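Local coordinates for receptor-like protein kinase ANXUR1 (Arabidopsis thaliana, PDB 6FIG) that is a malectin-like receptor kinase of plant reproduction, which probably senses extracellular signals through its ectodomain and passes them on by serine/threonine phosphorylation, at residues L76-Y81 / T103-F108; R306-D311 / K330-Y335. All coordinates share one frame; numbering follows the deposited sequence.

Contact 1 of 2, residues L76-Y81 / T103-F108; sequences LRLYFY and TLLSNF. With NAG (2-acetamido-2-deoxy-beta-D-glucopyranose), chain C.
Strand 76-80 and strand 103-105 face each other from two different sheets, their axes 10.5 Å apart at closest approach and 27° from parallel. L76, L78 and F80 point from the first strand at L104 and L105 on the second, and at F108 just beyond the corner that follows it. The contact is wholly apolar.

At one end the leucine tips meet. CD2 of L76 lies only 3.4 Å from CD1 of L104, tighter than usual for two methyl groups. With its CG opposite the backbone N (chi1 168°), L76 carries CD2 to this methyl. L78 and L105 lie alongside each other, pointing opposite ways, with CD1 of L78 at 4.2 Å from CD1 of L105. That same L105 methyl reaches on to F80, 3.9 Å from its CZ. It also lies over one face of the F108 ring, offset toward the rim, so it packs against both aromatic rings.

The rings themselves form an edge-to-face pair. F108 turns its edge to the face of F80, and CE2 of F108 stands 3.7 Å above the F80 plane, over its centre. The centroids are 5.0 Å apart and the planes meet at 55°, well short of a perpendicular T.

A classic beta bulge places L104 and L105 opposite V97, and a G1 bulge places N107 and F108 opposite F95. The chain turns a corner at S106 and N107. At this corner ND2 of N107 is covalently bound to C1 of NAG; the sugar is also hydrogen-bonded to Y146 OH. Two facing layers of strands with buried aliphatic and aromatic side chains between them are consistent with the beta-sandwich of a malectin-like domain.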
ATOM      1  N   LEU A  76     -15.655  -0.199  -3.623  1.00 19.82           N
ATOM      2  CA  LEU A  76     -15.950  -1.520  -4.160  1.00 20.32           C
ATOM      3  C   LEU A  76     -15.772  -1.427  -5.642  1.00 20.35           C
ATOM      4  O   LEU A  76     -16.401  -0.560  -6.290  1.00 20.57           O
ATOM      5  CB  LEU A  76     -17.370  -1.949  -3.821  1.00 21.18           C
ATOM      6  CG  LEU A  76     -17.909  -3.185  -4.544  1.00 22.42           C
ATOM      7  CD1 LEU A  76     -17.166  -4.444  -4.102  1.00 23.73           C
ATOM      8  CD2 LEU A  76     -19.394  -3.366  -4.270  1.00 24.03           C
ATOM      9  N   ARG A  77     -14.949  -2.292  -6.220  1.00 19.77           N
ATOM     10  CA  ARG A  77     -14.817  -2.388  -7.649  1.00 20.09           C
ATOM     11  C   ARG A  77     -15.225  -3.757  -8.150  1.00 20.85           C
ATOM     12  O   ARG A  77     -14.866  -4.763  -7.542  1.00 21.75           O
ATOM     13  CB  ARG A  77     -13.385  -2.156  -8.105  1.00 21.07           C
ATOM     14  CG  ARG A  77     -12.904  -0.754  -7.833  1.00 21.19           C
ATOM     15  CD  ARG A  77     -11.472  -0.567  -8.237  1.00 22.34           C
ATOM     16  NE  ARG A  77     -11.037   0.767  -7.850  1.00 22.57           N
ATOM     17  CZ  ARG A  77      -9.850   1.075  -7.341  1.00 22.40           C
ATOM     18  NH1 ARG A  77      -8.915   0.165  -7.127  1.00 23.17           N
ATOM     19  NH2 ARG A  77      -9.603   2.333  -6.998  1.00 21.75           N
ATOM     20  N   LEU A  78     -15.924  -3.760  -9.267  1.00 20.82           N
ATOM     21  CA  LEU A  78     -16.364  -4.977  -9.937  1.00 21.40           C
ATOM     22  C   LEU A  78     -15.786  -4.953 -11.347  1.00 22.19           C
ATOM     23  O   LEU A  78     -15.999  -3.988 -12.097  1.00 21.97           O
ATOM     24  CB  LEU A  78     -17.885  -5.031  -9.996  1.00 21.96           C
ATOM     25  CG  LEU A  78     -18.590  -4.921  -8.640  1.00 21.95           C
ATOM     26  CD1 LEU A  78     -20.078  -4.918  -8.831  1.00 22.56           C
ATOM     27  CD2 LEU A  78     -18.191  -6.048  -7.692  1.00 22.79           C
ATOM     28  N   TYR A  79     -15.043  -6.003 -11.696  1.00 22.83           N
ATOM     29  CA  TYR A  79     -14.356  -6.122 -12.989  1.00 24.27           C
ATOM     30  C   TYR A  79     -15.090  -7.133 -13.857  1.00 25.11           C
ATOM     31  O   TYR A  79     -15.337  -8.264 -13.412  1.00 25.81           O
ATOM     32  CB  TYR A  79     -12.912  -6.607 -12.798  1.00 25.00           C
ATOM     33  CG  TYR A  79     -11.983  -5.630 -12.094  1.00 25.19           C
ATOM     34  CD1 TYR A  79     -12.138  -5.309 -10.750  1.00 24.31           C
ATOM     35  CD2 TYR A  79     -10.930  -5.032 -12.791  1.00 26.13           C
ATOM     36  CE1 TYR A  79     -11.290  -4.403 -10.119  1.00 23.99           C
ATOM     37  CE2 TYR A  79     -10.060  -4.138 -12.168  1.00 26.17           C
ATOM     38  CZ  TYR A  79     -10.238  -3.833 -10.834  1.00 25.60           C
ATOM     39  OH  TYR A  79      -9.359  -2.940 -10.250  1.00 26.32           O
ATOM     40  N   PHE A  80     -15.392  -6.740 -15.087  1.00 25.65           N
ATOM     41  CA  PHE A  80     -16.093  -7.592 -16.031  1.00 26.82           C
ATOM     42  C   PHE A  80     -15.387  -7.636 -17.382  1.00 28.31           C
ATOM     43  O   PHE A  80     -14.990  -6.601 -17.919  1.00 28.02           O
ATOM     44  CB  PHE A  80     -17.496  -7.054 -16.250  1.00 26.83           C
ATOM     45  CG  PHE A  80     -18.326  -6.975 -15.005  1.00 25.63           C
ATOM     46  CD1 PHE A  80     -18.861  -8.112 -14.444  1.00 25.59           C
ATOM     47  CD2 PHE A  80     -18.574  -5.738 -14.388  1.00 24.22           C
ATOM     48  CE1 PHE A  80     -19.640  -8.027 -13.297  1.00 24.82           C
ATOM     49  CE2 PHE A  80     -19.350  -5.657 -13.249  1.00 24.02           C
ATOM     50  CZ  PHE A  80     -19.891  -6.800 -12.704  1.00 24.45           C
ATOM     51  N   TYR A  81     -15.253  -8.842 -17.921  1.00 29.54           N
ATOM     52  CA  TYR A  81     -14.702  -9.070 -19.258  1.00 31.81           C
ATOM     53  C   TYR A  81     -15.680  -9.990 -20.009  1.00 33.33           C
ATOM     54  O   TYR A  81     -15.586 -11.204 -19.875  1.00 34.73           O
ATOM     55  CB  TYR A  81     -13.320  -9.715 -19.147  1.00 33.18           C
ATOM     56  CG  TYR A  81     -12.704 -10.058 -20.480  1.00 34.94           C
ATOM     57  CD1 TYR A  81     -12.478  -9.068 -21.427  1.00 36.06           C
ATOM     58  CD2 TYR A  81     -12.336 -11.365 -20.793  1.00 36.76           C
ATOM     59  CE1 TYR A  81     -11.915  -9.375 -22.663  1.00 38.42           C
ATOM     60  CE2 TYR A  81     -11.766 -11.681 -22.025  1.00 39.32           C
ATOM     61  CZ  TYR A  81     -11.556 -10.679 -22.953  1.00 39.80           C
ATOM     62  OH  TYR A  81     -10.994 -11.013 -24.179  1.00 43.81           O
ATOM     63  N   THR A 103     -28.485  -1.424  -4.259  1.00 26.50           N
ATOM     64  CA  THR A 103     -28.470  -2.013  -5.591  1.00 25.86           C
ATOM     65  C   THR A 103     -27.486  -1.261  -6.468  1.00 24.72           C
ATOM     66  O   THR A 103     -27.624  -0.041  -6.671  1.00 24.41           O
ATOM     67  CB  THR A 103     -29.855  -2.020  -6.253  1.00 27.41           C
ATOM     68  OG1 THR A 103     -30.763  -2.821  -5.473  1.00 29.44           O
ATOM     69  CG2 THR A 103     -29.773  -2.601  -7.665  1.00 27.33           C
ATOM     70  N   LEU A 104     -26.490  -1.973  -6.974  1.00 23.07           N
ATOM     71  CA  LEU A 104     -25.435  -1.407  -7.812  1.00 22.74           C
ATOM     72  C   LEU A 104     -25.760  -1.557  -9.274  1.00 23.18           C
ATOM     73  O   LEU A 104     -25.610  -0.606 -10.064  1.00 22.75           O
ATOM     74  CB  LEU A 104     -24.090  -2.101  -7.525  1.00 22.54           C
ATOM     75  CG  LEU A 104     -23.706  -2.144  -6.049  1.00 22.77           C
ATOM     76  CD1 LEU A 104     -22.416  -2.912  -5.867  1.00 22.67           C
ATOM     77  CD2 LEU A 104     -23.609  -0.766  -5.423  1.00 22.94           C
ATOM     78  N   LEU A 105     -26.152  -2.769  -9.651  1.00 23.19           N
ATOM     79  CA  LEU A 105     -26.422  -3.115 -11.029  1.00 24.06           C
ATOM     80  C   LEU A 105     -27.728  -3.873 -11.085  1.00 25.38           C
ATOM     81  O   LEU A 105     -28.037  -4.637 -10.173  1.00 25.20           O
ATOM     82  CB  LEU A 105     -25.296  -3.978 -11.569  1.00 23.62           C
ATOM     83  CG  LEU A 105     -23.928  -3.334 -11.642  1.00 22.77           C
ATOM     84  CD1 LEU A 105     -22.864  -4.403 -11.896  1.00 23.02           C
ATOM     85  CD2 LEU A 105     -23.904  -2.266 -12.705  1.00 23.17           C
ATOM     86  N   SER A 106     -28.505  -3.682 -12.150  1.00 26.52           N
ATOM     87  CA  SER A 106     -29.825  -4.300 -12.286  1.00 28.24           C
ATOM     88  C   SER A 106     -30.091  -4.486 -13.767  1.00 29.29           C
ATOM     89  O   SER A 106     -29.903  -3.536 -14.542  1.00 29.96           O
ATOM     90  CB  SER A 106     -30.923  -3.439 -11.654  1.00 29.15           C
ATOM     91  OG  SER A 106     -32.215  -4.027 -11.793  1.00 31.36           O
ATOM     92  N   ASN A 107     -30.465  -5.695 -14.170  1.00 29.96           N
ATOM     93  CA  ASN A 107     -30.606  -6.033 -15.593  1.00 31.60           C
ATOM     94  C   ASN A 107     -29.356  -5.687 -16.416  1.00 30.79           C
ATOM     95  O   ASN A 107     -29.438  -5.278 -17.582  1.00 31.16           O
ATOM     96  CB  ASN A 107     -31.822  -5.309 -16.172  1.00 33.67           C
ATOM     97  CG  ASN A 107     -32.216  -5.843 -17.534  1.00 36.09           C
ATOM     98  OD1 ASN A 107     -32.364  -7.048 -17.727  1.00 37.63           O
ATOM     99  ND2 ASN A 107     -32.373  -4.941 -18.486  1.00 38.28           N
ATOM    100  N   PHE A 108     -28.203  -5.884 -15.802  1.00 29.55           N
ATOM    101  CA  PHE A 108     -26.923  -5.440 -16.339  1.00 29.22           C
ATOM    102  C   PHE A 108     -26.394  -6.378 -17.406  1.00 30.55           C
ATOM    103  O   PHE A 108     -26.197  -7.575 -17.151  1.00 30.67           O
ATOM    104  CB  PHE A 108     -25.927  -5.330 -15.197  1.00 27.81           C
ATOM    105  CG  PHE A 108     -24.500  -5.157 -15.631  1.00 27.55           C
ATOM    106  CD1 PHE A 108     -24.116  -4.031 -16.358  1.00 27.83           C
ATOM    107  CD2 PHE A 108     -23.533  -6.104 -15.280  1.00 27.80           C
ATOM    108  CE1 PHE A 108     -22.804  -3.856 -16.740  1.00 27.40           C
ATOM    109  CE2 PHE A 108     -22.211  -5.942 -15.677  1.00 27.47           C
ATOM    110  CZ  PHE A 108     -21.846  -4.798 -16.400  1.00 28.01           C
TER
HETATM  111  C1  NAG C   1     -32.748  -5.261 -19.848  1.00 41.74           C
HETATM  112  C2  NAG C   1     -34.152  -4.749 -20.134  1.00 44.86           C
HETATM  113  C3  NAG C   1     -34.494  -4.879 -21.616  1.00 47.72           C
HETATM  114  C4  NAG C   1     -33.390  -4.295 -22.492  1.00 47.56           C
HETATM  115  C5  NAG C   1     -32.050  -4.922 -22.129  1.00 44.95           C
HETATM  116  C6  NAG C   1     -30.877  -4.356 -22.926  1.00 43.78           C
HETATM  117  C7  NAG C   1     -35.647  -5.081 -18.207  1.00 45.77           C
HETATM  118  C8  NAG C   1     -36.565  -6.057 -17.534  1.00 47.52           C
HETATM  119  N2  NAG C   1     -35.087  -5.522 -19.334  1.00 45.77           N
HETATM  120  O3  NAG C   1     -35.738  -4.230 -21.890  1.00 49.92           O
HETATM  121  O4  NAG C   1     -33.720  -4.593 -23.862  1.00 52.47           O
HETATM  122  O5  NAG C   1     -31.795  -4.690 -20.743  1.00 41.54           O
HETATM  123  O6  NAG C   1     -30.707  -2.967 -22.633  1.00 43.63           O
HETATM  124  O7  NAG C   1     -35.460  -3.974 -17.751  1.00 45.92           O

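Contact 2 of 2, residues R306-D311 / K330-Y335; sequences RTAQAD and KDYAIY
Here the corner that follows the short edge strand 306-307 packs against strand 327-336, which belongs to a different sheet of the malectin-like fold. The two touching parts run almost antiparallel, 167° apart. A308 and Q309 form a classic beta bulge opposite I301, and this bulge is the part that meets Y332.

CB of A308 sits over one face of the Y332 ring, offset toward the rim. It makes a CH-pi contact, 4.1 Å from the ring centroid and 23° off the ring normal. The Q309 side chain is folded at chi2 (-56°), which brings its amide to the hydroxyl end of the same ring. CG of Q309 lies 3.3 Å from Y332 OH. The end of K330 approaches this amide from the opposite direction, and W320 of helix 317-321 touches Q309, K330 and Y332.

At the other end, R306 and I334 meet. CD1 of I334 is 3.8 Å from NH1 and 4.0 Å from CD of R306. A water bridges further along: it lies at the edge of the guanidinium, in plane, accepts a weak bond of 2.7 Å from R306 NH1 and donates to Y335 O at 2.7 Å.

Y332 is thus held in two ways. CB of A308 covers part of one face of its ring by carbon contact, while its hydroxyl end lies among the polar ends of Q309 and K330. The R306 end is joined more loosely, through the I334 methyl and a water to which its own bond is weak.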
ATOM      1  N   ARG A 306     -26.109  25.740 -16.777  1.00 36.56           N
ATOM      2  CA  ARG A 306     -26.481  26.493 -15.599  1.00 38.03           C
ATOM      3  C   ARG A 306     -25.217  26.974 -14.887  1.00 35.38           C
ATOM      4  O   ARG A 306     -24.129  26.432 -15.083  1.00 32.16           O
ATOM      5  CB  ARG A 306     -27.313  25.628 -14.686  1.00 40.78           C
ATOM      6  CG  ARG A 306     -28.631  25.228 -15.334  1.00 45.13           C
ATOM      7  CD  ARG A 306     -29.234  24.070 -14.595  1.00 47.97           C
ATOM      8  NE  ARG A 306     -29.780  24.499 -13.316  1.00 51.85           N
ATOM      9  CZ  ARG A 306     -30.432  23.713 -12.465  1.00 54.04           C
ATOM     10  NH1 ARG A 306     -30.615  22.418 -12.732  1.00 54.21           N
ATOM     11  NH2 ARG A 306     -30.909  24.235 -11.333  1.00 56.49           N
ATOM     12  N   THR A 307     -25.380  27.994 -14.056  1.00 36.27           N
ATOM     13  CA  THR A 307     -24.250  28.695 -13.440  1.00 35.40           C
ATOM     14  C   THR A 307     -23.716  27.935 -12.238  1.00 34.99           C
ATOM     15  O   THR A 307     -24.453  27.669 -11.282  1.00 37.88           O
ATOM     16  CB  THR A 307     -24.660  30.147 -13.050  1.00 37.06           C
ATOM     17  OG1 THR A 307     -24.899  30.906 -14.234  1.00 38.88           O
ATOM     18  CG2 THR A 307     -23.564  30.843 -12.241  1.00 37.07           C
ATOM     19  N   ALA A 308     -22.438  27.555 -12.296  1.00 30.85           N
ATOM     20  CA  ALA A 308     -21.723  27.015 -11.157  1.00 29.98           C
ATOM     21  C   ALA A 308     -20.886  28.095 -10.452  1.00 30.25           C
ATOM     22  O   ALA A 308     -20.889  28.188  -9.221  1.00 29.74           O
ATOM     23  CB  ALA A 308     -20.855  25.852 -11.593  1.00 29.24           C
ATOM     24  N   GLN A 309     -20.149  28.893 -11.230  1.00 28.84           N
ATOM     25  CA  GLN A 309     -19.472  30.092 -10.715  1.00 29.70           C
ATOM     26  C   GLN A 309     -19.572  31.098 -11.802  1.00 30.24           C
ATOM     27  O   GLN A 309     -19.060  30.867 -12.907  1.00 30.40           O
ATOM     28  CB  GLN A 309     -17.976  29.893 -10.504  1.00 30.03           C
ATOM     29  CG  GLN A 309     -17.516  28.996  -9.426  1.00 28.75           C
ATOM     30  CD  GLN A 309     -17.985  29.287  -8.008  1.00 29.29           C
ATOM     31  OE1 GLN A 309     -18.291  30.390  -7.592  1.00 32.08           O
ATOM     32  NE2 GLN A 309     -18.007  28.249  -7.250  1.00 25.62           N
ATOM     33  N   ALA A 310     -20.217  32.221 -11.536  1.00 30.27           N
ATOM     34  CA  ALA A 310     -20.284  33.252 -12.541  1.00 31.65           C
ATOM     35  C   ALA A 310     -20.713  34.545 -11.899  1.00 32.90           C
ATOM     36  O   ALA A 310     -20.609  34.669 -10.670  1.00 31.91           O
ATOM     37  CB  ALA A 310     -21.212  32.831 -13.680  1.00 33.02           C
ATOM     38  N   ASP A 311     -21.153  35.506 -12.711  1.00 34.67           N
ATOM     39  CA  ASP A 311     -21.687  36.764 -12.206  1.00 37.35           C
ATOM     40  C   ASP A 311     -20.603  37.439 -11.352  1.00 35.74           C
ATOM     41  O   ASP A 311     -19.471  37.567 -11.819  1.00 33.62           O
ATOM     42  CB  ASP A 311     -23.024  36.499 -11.484  1.00 40.16           C
ATOM     43  CG  ASP A 311     -24.001  35.697 -12.349  1.00 42.76           C
ATOM     44  OD1 ASP A 311     -24.270  36.131 -13.492  1.00 46.75           O
ATOM     45  OD2 ASP A 311     -24.495  34.648 -11.896  1.00 45.24           O
ATOM     46  N   LYS A 330     -13.518  21.791  -5.635  1.00 21.47           N
ATOM     47  CA  LYS A 330     -14.846  22.270  -5.338  1.00 22.89           C
ATOM     48  C   LYS A 330     -15.859  21.287  -5.883  1.00 21.15           C
ATOM     49  O   LYS A 330     -15.738  20.848  -7.010  1.00 20.05           O
ATOM     50  CB  LYS A 330     -15.107  23.636  -5.935  1.00 26.71           C
ATOM     51  CG  LYS A 330     -16.317  24.293  -5.266  1.00 31.72           C
ATOM     52  CD  LYS A 330     -16.116  25.791  -5.076  1.00 35.38           C
ATOM     53  CE  LYS A 330     -17.204  26.381  -4.194  1.00 40.08           C
ATOM     54  NZ  LYS A 330     -18.537  26.424  -4.854  1.00 42.66           N
ATOM     55  N   ASP A 331     -16.851  20.967  -5.058  1.00 20.78           N
ATOM     56  CA  ASP A 331     -17.919  20.048  -5.451  1.00 20.84           C
ATOM     57  C   ASP A 331     -19.205  20.798  -5.838  1.00 20.60           C
ATOM     58  O   ASP A 331     -19.690  21.658  -5.105  1.00 20.90           O
ATOM     59  CB  ASP A 331     -18.245  19.093  -4.297  1.00 21.46           C
ATOM     60  CG  ASP A 331     -17.190  18.057  -4.073  1.00 22.62           C
ATOM     61  OD1 ASP A 331     -16.335  17.813  -4.930  1.00 21.40           O
ATOM     62  OD2 ASP A 331     -17.281  17.412  -2.997  1.00 24.89           O
ATOM     63  N   TYR A 332     -19.768  20.412  -6.974  1.00 20.90           N
ATOM     64  CA  TYR A 332     -21.052  20.947  -7.453  1.00 22.13           C
ATOM     65  C   TYR A 332     -21.996  19.787  -7.719  1.00 22.39           C
ATOM     66  O   TYR A 332     -21.550  18.738  -8.175  1.00 23.45           O
ATOM     67  CB  TYR A 332     -20.836  21.701  -8.763  1.00 22.65           C
ATOM     68  CG  TYR A 332     -19.847  22.838  -8.664  1.00 23.69           C
ATOM     69  CD1 TYR A 332     -20.251  24.090  -8.233  1.00 24.85           C
ATOM     70  CD2 TYR A 332     -18.512  22.646  -8.990  1.00 23.34           C
ATOM     71  CE1 TYR A 332     -19.340  25.142  -8.136  1.00 24.86           C
ATOM     72  CE2 TYR A 332     -17.600  23.691  -8.905  1.00 23.94           C
ATOM     73  CZ  TYR A 332     -18.024  24.924  -8.485  1.00 24.39           C
ATOM     74  OH  TYR A 332     -17.085  25.919  -8.405  1.00 26.29           O
ATOM     75  N   ALA A 333     -23.271  19.984  -7.452  1.00 22.53           N
ATOM     76  CA  ALA A 333     -24.284  18.947  -7.655  1.00 23.31           C
ATOM     77  C   ALA A 333     -25.320  19.381  -8.680  1.00 24.69           C
ATOM     78  O   ALA A 333     -25.734  20.551  -8.718  1.00 26.54           O
ATOM     79  CB  ALA A 333     -24.961  18.592  -6.340  1.00 24.12           C
ATOM     80  N   ILE A 334     -25.754  18.430  -9.506  1.00 24.52           N
ATOM     81  CA  ILE A 334     -26.766  18.666 -10.533  1.00 26.45           C
ATOM     82  C   ILE A 334     -27.656  17.431 -10.668  1.00 26.14           C
ATOM     83  O   ILE A 334     -27.123  16.326 -10.840  1.00 24.71           O
ATOM     84  CB  ILE A 334     -26.116  19.013 -11.916  1.00 27.39           C
ATOM     85  CG1 ILE A 334     -27.178  19.336 -12.979  1.00 30.61           C
ATOM     86  CG2 ILE A 334     -25.137  17.978 -12.429  1.00 26.87           C
ATOM     87  CD1 ILE A 334     -27.253  20.785 -13.338  1.00 32.12           C
ATOM     88  N   TYR A 335     -28.972  17.645 -10.631  1.00 27.60           N
ATOM     89  CA  TYR A 335     -29.929  16.601 -10.960  1.00 28.26           C
ATOM     90  C   TYR A 335     -30.099  16.560 -12.464  1.00 29.31           C
ATOM     91  O   TYR A 335     -30.359  17.600 -13.089  1.00 30.18           O
ATOM     92  CB  TYR A 335     -31.282  16.823 -10.287  1.00 29.88           C
ATOM     93  CG  TYR A 335     -32.266  15.704 -10.577  1.00 30.92           C
ATOM     94  CD1 TYR A 335     -32.038  14.410 -10.104  1.00 30.32           C
ATOM     95  CD2 TYR A 335     -33.409  15.923 -11.336  1.00 32.83           C
ATOM     96  CE1 TYR A 335     -32.915  13.391 -10.385  1.00 30.99           C
ATOM     97  CE2 TYR A 335     -34.298  14.900 -11.610  1.00 33.69           C
ATOM     98  CZ  TYR A 335     -34.043  13.628 -11.123  1.00 33.14           C
ATOM     99  OH  TYR A 335     -34.916  12.600 -11.384  1.00 34.19           O
TER
HETATM  100  O   HOH W   1     -31.664  19.924 -12.456  1.00 40.08           O

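Both contacts join strands of different sheets within the malectin-like ectodomain, but at separate places. Their centres lie about 30 Å apart, on opposite sides of the centre of the chain, and their nearest atoms are about 15 Å apart. Contact 1 lies wholly earlier in the chain than contact 2. Each pairs the end of an edge strand with a strand of another layer. Each also lies near a glycan: contact 1 bears one on N107, and T307 of contact 2 touches another NAG. The side chain of R306 is about 6 Å from a bound NAG. The side chain of F80 is about 10 Å from a bound calcium ion.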